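Local coordinates for MSM0271 protein (Mycobacterium smegmatis, PDB 5SUH) that forms a trimeric, double-ringed tile of a mycobacterial microcompartment shell and probably helps to control passage across that shell, at residues I33-L38 with I69-P74; A77-I82 with G95-E100. One frame throughout, in Å; residues are numbered along the deposited sequence.

Interactions 1 and 2 belong to the same BMC domain, the first of two circularly permuted copies in the chain. Their centres lie about 10 Å apart. They follow each other in sequence: 33-38 with 69-74 is complete before 77-82 with 95-100 begins. Interaction 1 pairs an outermost strand, 32-39, with its neighbour 66-73. Strand 66-73 then leads into helix 78-88, which interaction 2 lays against strand 93-99 at the opposite edge of the sheet. The two contacts also touch, where Val72 CG2 packs against Ile78 and Ala77. The helix thus lies on the sheet, reaching strands 66-73, 104-110 and 93-99, next to a second subunit.

Interaction 1: I33-L38 with I69-P74; sequences IRVYLL and IVEVSP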
loop_
_atom_site.group_PDB
_atom_site.type_symbol
_atom_site.label_atom_id
_atom_site.label_comp_id
_atom_site.label_asym_id
_atom_site.label_seq_id
_atom_site.Cartn_x
_atom_site.Cartn_y
_atom_site.Cartn_z
ATOM N N ILE A 33 25.429 -14.557 14.762
ATOM C CA ILE A 33 25.095 -15.001 13.431
ATOM C C ILE A 33 24.137 -16.199 13.424
ATOM O O ILE A 33 24.433 -17.256 13.963
ATOM C CB ILE A 33 26.366 -15.319 12.658
ATOM C CG1 ILE A 33 27.004 -13.976 12.264
ATOM C CG2 ILE A 33 26.038 -16.131 11.421
ATOM C CD1 ILE A 33 28.130 -14.070 11.278
ATOM N N ARG A 34 22.970 -15.989 12.828
ATOM C CA ARG A 34 21.925 -17.000 12.733
ATOM C C ARG A 34 22.119 -17.799 11.452
ATOM O O ARG A 34 22.059 -19.030 11.458
ATOM C CB ARG A 34 20.543 -16.345 12.674
ATOM C CG ARG A 34 20.256 -15.394 13.792
ATOM C CD ARG A 34 19.021 -15.733 14.531
ATOM N NE ARG A 34 17.900 -16.089 13.676
ATOM C CZ ARG A 34 16.849 -16.764 14.141
ATOM N NH1 ARG A 34 16.815 -17.127 15.422
ATOM N NH2 ARG A 34 15.863 -17.115 13.336
ATOM N N VAL A 35 22.371 -17.071 10.359
ATOM C CA VAL A 35 22.625 -17.662 9.048
ATOM C C VAL A 35 23.845 -16.994 8.395
ATOM O O VAL A 35 23.948 -15.770 8.410
ATOM C CB VAL A 35 21.418 -17.499 8.099
ATOM C CG1 VAL A 35 21.736 -18.100 6.737
ATOM C CG2 VAL A 35 20.201 -18.135 8.668
ATOM N N TYR A 36 24.772 -17.793 7.854
ATOM C CA TYR A 36 25.927 -17.279 7.089
ATOM C C TYR A 36 26.233 -18.228 5.930
ATOM O O TYR A 36 26.769 -19.318 6.152
ATOM C CB TYR A 36 27.180 -17.127 7.985
ATOM C CG TYR A 36 28.451 -16.697 7.250
ATOM C CD1 TYR A 36 29.333 -17.641 6.702
ATOM C CD2 TYR A 36 28.772 -15.351 7.109
ATOM C CE1 TYR A 36 30.480 -17.244 6.015
ATOM C CE2 TYR A 36 29.924 -14.947 6.432
ATOM C CZ TYR A 36 30.767 -15.885 5.892
ATOM O OH TYR A 36 31.890 -15.450 5.239
ATOM N N LEU A 37 25.946 -17.813 4.704
ATOM C CA LEU A 37 26.057 -18.730 3.573
ATOM C C LEU A 37 26.450 -18.130 2.236
ATOM O O LEU A 37 25.879 -17.126 1.795
ATOM C CB LEU A 37 24.731 -19.461 3.360
ATOM C CG LEU A 37 24.706 -20.953 3.704
ATOM C CD1 LEU A 37 23.539 -21.610 2.991
ATOM C CD2 LEU A 37 26.032 -21.666 3.380
ATOM N N LEU A 38 27.412 -18.784 1.585
ATOM C CA LEU A 38 27.684 -18.577 0.161
ATOM C C LEU A 38 26.758 -19.379 -0.710
ATOM O O LEU A 38 26.742 -20.603 -0.671
ATOM C CB LEU A 38 29.112 -18.939 -0.215
ATOM C CG LEU A 38 30.061 -17.772 -0.422
ATOM C CD1 LEU A 38 30.227 -16.996 0.840
ATOM C CD2 LEU A 38 31.386 -18.365 -0.817
ATOM N N ILE A 69 24.594 -14.504 1.891
ATOM C CA ILE A 69 23.378 -14.208 2.662
ATOM C C ILE A 69 23.662 -14.306 4.156
ATOM O O ILE A 69 24.280 -15.275 4.618
ATOM C CB ILE A 69 22.209 -15.149 2.330
ATOM C CG1 ILE A 69 22.587 -16.630 2.581
ATOM C CG2 ILE A 69 21.750 -14.927 0.903
ATOM C CD1 ILE A 69 21.411 -17.628 2.494
ATOM N N VAL A 70 23.252 -13.285 4.913
ATOM C CA VAL A 70 23.499 -13.264 6.353
ATOM C C VAL A 70 22.248 -12.840 7.137
ATOM O O VAL A 70 21.613 -11.808 6.825
ATOM C CB VAL A 70 24.674 -12.309 6.708
ATOM C CG1 VAL A 70 24.919 -12.285 8.210
ATOM C CG2 VAL A 70 25.955 -12.671 5.931
ATOM N N GLU A 71 21.903 -13.630 8.151
ATOM C CA GLU A 71 20.847 -13.284 9.119
ATOM C C GLU A 71 21.467 -13.149 10.531
ATOM O O GLU A 71 22.266 -13.988 10.930
ATOM C CB GLU A 71 19.712 -14.348 9.104
ATOM C CG GLU A 71 18.521 -14.012 9.994
ATOM C CD GLU A 71 17.379 -15.033 9.958
ATOM O OE1 GLU A 71 17.025 -15.551 8.868
ATOM O OE2 GLU A 71 16.794 -15.280 11.040
ATOM N N VAL A 72 21.147 -12.081 11.267
ATOM C CA VAL A 72 21.765 -11.855 12.588
ATOM C C VAL A 72 20.808 -11.423 13.695
ATOM O O VAL A 72 19.673 -11.016 13.453
ATOM C CB VAL A 72 22.845 -10.755 12.582
ATOM C CG1 VAL A 72 23.859 -11.029 11.489
ATOM C CG2 VAL A 72 22.197 -9.364 12.457
ATOM N N SER A 73 21.329 -11.468 14.917
ATOM C CA SER A 73 20.628 -11.011 16.105
ATOM C C SER A 73 21.614 -10.277 17.017
ATOM O O SER A 73 22.756 -10.709 17.131
ATOM C CB SER A 73 20.008 -12.192 16.828
ATOM O OG SER A 73 19.266 -11.751 17.934
ATOM N N PRO A 74 21.213 -9.128 17.614
ATOM C CA PRO A 74 19.935 -8.414 17.491
ATOM C C PRO A 74 19.798 -7.750 16.107
ATOM O O PRO A 74 20.821 -7.461 15.470
ATOM C CB PRO A 74 20.022 -7.361 18.610
ATOM C CG PRO A 74 21.448 -7.078 18.732
ATOM C CD PRO A 74 22.151 -8.389 18.479
HETATM O O HOH W 1 14.428 -16.524 11.041
#
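Arg34 and Val35 both face Glu71, and there the register slips by one residue in a classic beta bulge. The backbone O of Glu71 takes two N-H groups, from Arg34 N at 2.8 Å and Val35 N at 3.1 Å. From Val35 on, the antiparallel pairing is regular: Val35-Glu71 and Leu37-Ile69 are hydrogen-bonded pairs, with the non-hydrogen-bonded pair Tyr36-Val70 between them.

The bulge also sends the Arg34 side chain toward Glu71. The arginine chain bends at chi2 and chi3, while the glutamate runs extended, with CG anti to the backbone N (chi1 -175°). Arg34 NE and NH2 both reach Glu71 OE2, at 3.0 and 3.1 Å, in a salt bridge near the guanidinium plane. A water links Arg34 NH2 to the same oxygen. Glu71 OE1 is hydrogen-bonded to the backbone N of Leu180, so the carboxylate is held at both oxygens. Phe103 forms a cation-pi contact with Arg34.

These strands are neighbours in the antiparallel sheet of a BMC domain, with order 1-2-4-3. One face carries two side-chain pairs in succession, Val35 beside Glu71 and Leu37 beside Ile69. Val35 CB rests against Glu71 CB at 3.7 Å, and Val35 CG2 lies against the same carbon. The other methyl, Val35 CG1, leans toward Ile69 CD1 and links the two pairs diagonally. The Ile69 CG1-CD1 arm lies against Leu37, with Ile69 CG1 3.6 Å from Leu37 CB. That arm stands between the backbone N and carbonyl carbon of its own residue (chi1 58°), while the end of Leu37 leads away. Pro178, Leu180 and helix 182-192 lie over this face.

The other face carries looser packing. Tyr36 and Val70 lie side by side and point the same way, with Tyr36 CD2 4.1 Å from Val70 CG2. Ile33 CG1 and Val72 CG1 barely meet, at 4.4 Å. Leu124 of helix 113-127 packs on Ile33 and Tyr36.

Interaction 2: A77-I82 with G95-E100; sequences AIERVI and GILYVE
Ile78 meets the strand first, and its CG2 methyl does the touching. This Ile78 methyl is 3.9 Å from Val99 CG2 and 4.1 Å from Leu97 CD1, so it bridges two side chains of the strand. CG1 is anti to the backbone N (chi1 -156°), which leaves CG2 as the branch directed at the strand. The isoleucine slides past both Leu97 and Val99, running in the opposite direction to each.

Glu79 comes next and reaches the strand with its carboxylate end. Its side chain crosses the leucine at about a right angle, with Glu79 OE1 4.0 Å from Leu97 CD2. This is a packing contact. The polar partners lie in a second subunit: OE1 is hydrogen-bonded to His152 NE2 and OE2 to Tyr211 OH of that subunit. The buried carboxylate is thus satisfied across the interface, while the same OE1 lies against the Leu97 CD2 methyl. His152 of the second subunit also packs on Ile82, and its Arg209 on Val99.

One turn after Ile78, Ile82 extends its long arm, with both torsions near 180°. The Ile82 and Leu97 side chains cross at about a right angle, and Ile82 CD1 ends 3.8 Å from Leu97 CD2 and 4.1 Å from Leu97 CD1. Leu97 carries most of the strand's share of the contact. Its two methyls are met by Ile78, Glu79 and Ile82, three residues of one helical face. The backbone O of Ile78 accepts a hydrogen bond from Ile82 N (3.0 Å) and ties the two isoleucines into the same turn.

Helix 78-82 runs nearly antiparallel to strand 96-99, at 160°, with their axes 9.6 Å apart. In this alpha/beta BMC domain the helix lies on the sheet, against edge strand 93-99, and Ile78 and Ile82 also touch Leu106 of the adjacent strand 104-110.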
loop_
_atom_site.group_PDB
_atom_site.type_symbol
_atom_site.label_atom_id
_atom_site.label_comp_id
_atom_site.label_asym_id
_atom_site.label_seq_id
_atom_site.Cartn_x
_atom_site.Cartn_y
_atom_site.Cartn_z
ATOM N N ALA A 77 22.011 -4.960 14.333
ATOM C CA ALA A 77 23.447 -5.167 14.160
ATOM C C ALA A 77 23.826 -5.282 12.690
ATOM O O ALA A 77 24.991 -5.066 12.331
ATOM C CB ALA A 77 23.897 -6.410 14.913
ATOM N N ILE A 78 22.834 -5.595 11.852
ATOM C CA ILE A 78 23.037 -5.810 10.411
ATOM C C ILE A 78 23.538 -4.536 9.717
ATOM O O ILE A 78 24.140 -4.601 8.647
ATOM C CB ILE A 78 21.715 -6.337 9.711
ATOM C CG1 ILE A 78 22.021 -7.115 8.421
ATOM C CG2 ILE A 78 20.703 -5.210 9.485
ATOM C CD1 ILE A 78 22.575 -8.489 8.671
ATOM N N GLU A 79 23.299 -3.382 10.331
ATOM C CA GLU A 79 23.818 -2.132 9.785
ATOM C C GLU A 79 25.339 -2.057 9.955
ATOM O O GLU A 79 26.003 -1.364 9.198
ATOM C CB GLU A 79 23.150 -0.905 10.425
ATOM C CG GLU A 79 21.638 -0.794 10.225
ATOM C CD GLU A 79 21.217 -0.477 8.782
ATOM O OE1 GLU A 79 22.089 -0.187 7.931
ATOM O OE2 GLU A 79 19.994 -0.492 8.508
ATOM N N ARG A 80 25.888 -2.719 10.971
ATOM C CA ARG A 80 27.344 -2.785 11.115
ATOM C C ARG A 80 27.921 -3.807 10.134
ATOM O O ARG A 80 29.006 -3.600 9.580
ATOM C CB ARG A 80 27.739 -3.104 12.566
ATOM C CG ARG A 80 29.213 -3.476 12.778
ATOM C CD ARG A 80 30.252 -2.485 12.198
ATOM N NE ARG A 80 30.406 -1.194 12.875
ATOM C CZ ARG A 80 31.230 -0.240 12.442
ATOM N NH1 ARG A 80 31.333 0.914 13.086
ATOM N NH2 ARG A 80 31.965 -0.450 11.357
ATOM N N VAL A 81 27.179 -4.893 9.917
ATOM C CA VAL A 81 27.563 -5.967 8.998
ATOM C C VAL A 81 27.677 -5.491 7.527
ATOM O O VAL A 81 28.636 -5.836 6.835
ATOM C CB VAL A 81 26.545 -7.145 9.070
ATOM C CG1 VAL A 81 26.814 -8.173 7.976
ATOM C CG2 VAL A 81 26.566 -7.790 10.457
ATOM N N ILE A 82 26.724 -4.690 7.048
ATOM C CA ILE A 82 26.776 -4.276 5.647
ATOM C C ILE A 82 27.950 -3.310 5.425
ATOM O O ILE A 82 28.681 -3.462 4.443
ATOM C CB ILE A 82 25.420 -3.633 5.150
ATOM C CG1 ILE A 82 25.469 -3.332 3.654
ATOM C CG2 ILE A 82 25.066 -2.333 5.880
ATOM C CD1 ILE A 82 24.154 -2.824 3.116
ATOM N N GLY A 95 21.782 -6.309 -2.462
ATOM C CA GLY A 95 20.505 -6.609 -3.088
ATOM C C GLY A 95 19.343 -6.566 -2.111
ATOM O O GLY A 95 18.213 -6.193 -2.472
ATOM N N ILE A 96 19.640 -6.933 -0.867
ATOM C CA ILE A 96 18.673 -6.918 0.223
ATOM C C ILE A 96 19.307 -6.385 1.522
ATOM O O ILE A 96 20.437 -6.741 1.878
ATOM C CB ILE A 96 18.082 -8.334 0.451
ATOM C CG1 ILE A 96 17.278 -8.749 -0.772
ATOM C CG2 ILE A 96 17.193 -8.362 1.660
ATOM C CD1 ILE A 96 16.877 -10.173 -0.784
ATOM N N LEU A 97 18.594 -5.479 2.181
ATOM C CA LEU A 97 18.950 -4.995 3.517
ATOM C C LEU A 97 17.671 -4.676 4.290
ATOM O O LEU A 97 16.931 -3.776 3.922
ATOM C CB LEU A 97 19.848 -3.760 3.442
ATOM C CG LEU A 97 20.218 -3.090 4.767
ATOM C CD1 LEU A 97 21.143 -3.953 5.601
ATOM C CD2 LEU A 97 20.848 -1.730 4.511
ATOM N N TYR A 98 17.388 -5.426 5.344
ATOM C CA TYR A 98 16.125 -5.225 6.046
ATOM C C TYR A 98 16.196 -5.629 7.514
ATOM O O TYR A 98 16.840 -6.630 7.864
ATOM C CB TYR A 98 15.003 -5.986 5.337
ATOM C CG TYR A 98 13.619 -5.592 5.781
ATOM C CD1 TYR A 98 13.093 -4.337 5.468
ATOM C CD2 TYR A 98 12.818 -6.484 6.501
ATOM C CE1 TYR A 98 11.821 -3.965 5.884
ATOM C CE2 TYR A 98 11.538 -6.117 6.916
ATOM C CZ TYR A 98 11.055 -4.854 6.608
ATOM O OH TYR A 98 9.792 -4.495 7.008
ATOM N N VAL A 99 15.552 -4.816 8.358
ATOM C CA VAL A 99 15.407 -5.043 9.805
ATOM C C VAL A 99 13.945 -5.430 10.121
ATOM O O VAL A 99 13.021 -4.627 10.004
ATOM C CB VAL A 99 15.819 -3.776 10.622
ATOM C CG1 VAL A 99 15.467 -3.942 12.089
ATOM C CG2 VAL A 99 17.326 -3.458 10.453
ATOM N N GLU A 100 13.753 -6.676 10.529
ATOM C CA GLU A 100 12.438 -7.307 10.680
ATOM C C GLU A 100 11.969 -7.149 12.154
ATOM O O GLU A 100 12.618 -6.428 12.907
ATOM C CB GLU A 100 12.569 -8.771 10.227
ATOM C CG GLU A 100 11.309 -9.573 10.089
ATOM C CD GLU A 100 11.154 -10.598 11.173
ATOM O OE1 GLU A 100 12.087 -10.777 11.975
ATOM O OE2 GLU A 100 10.093 -11.238 11.211
#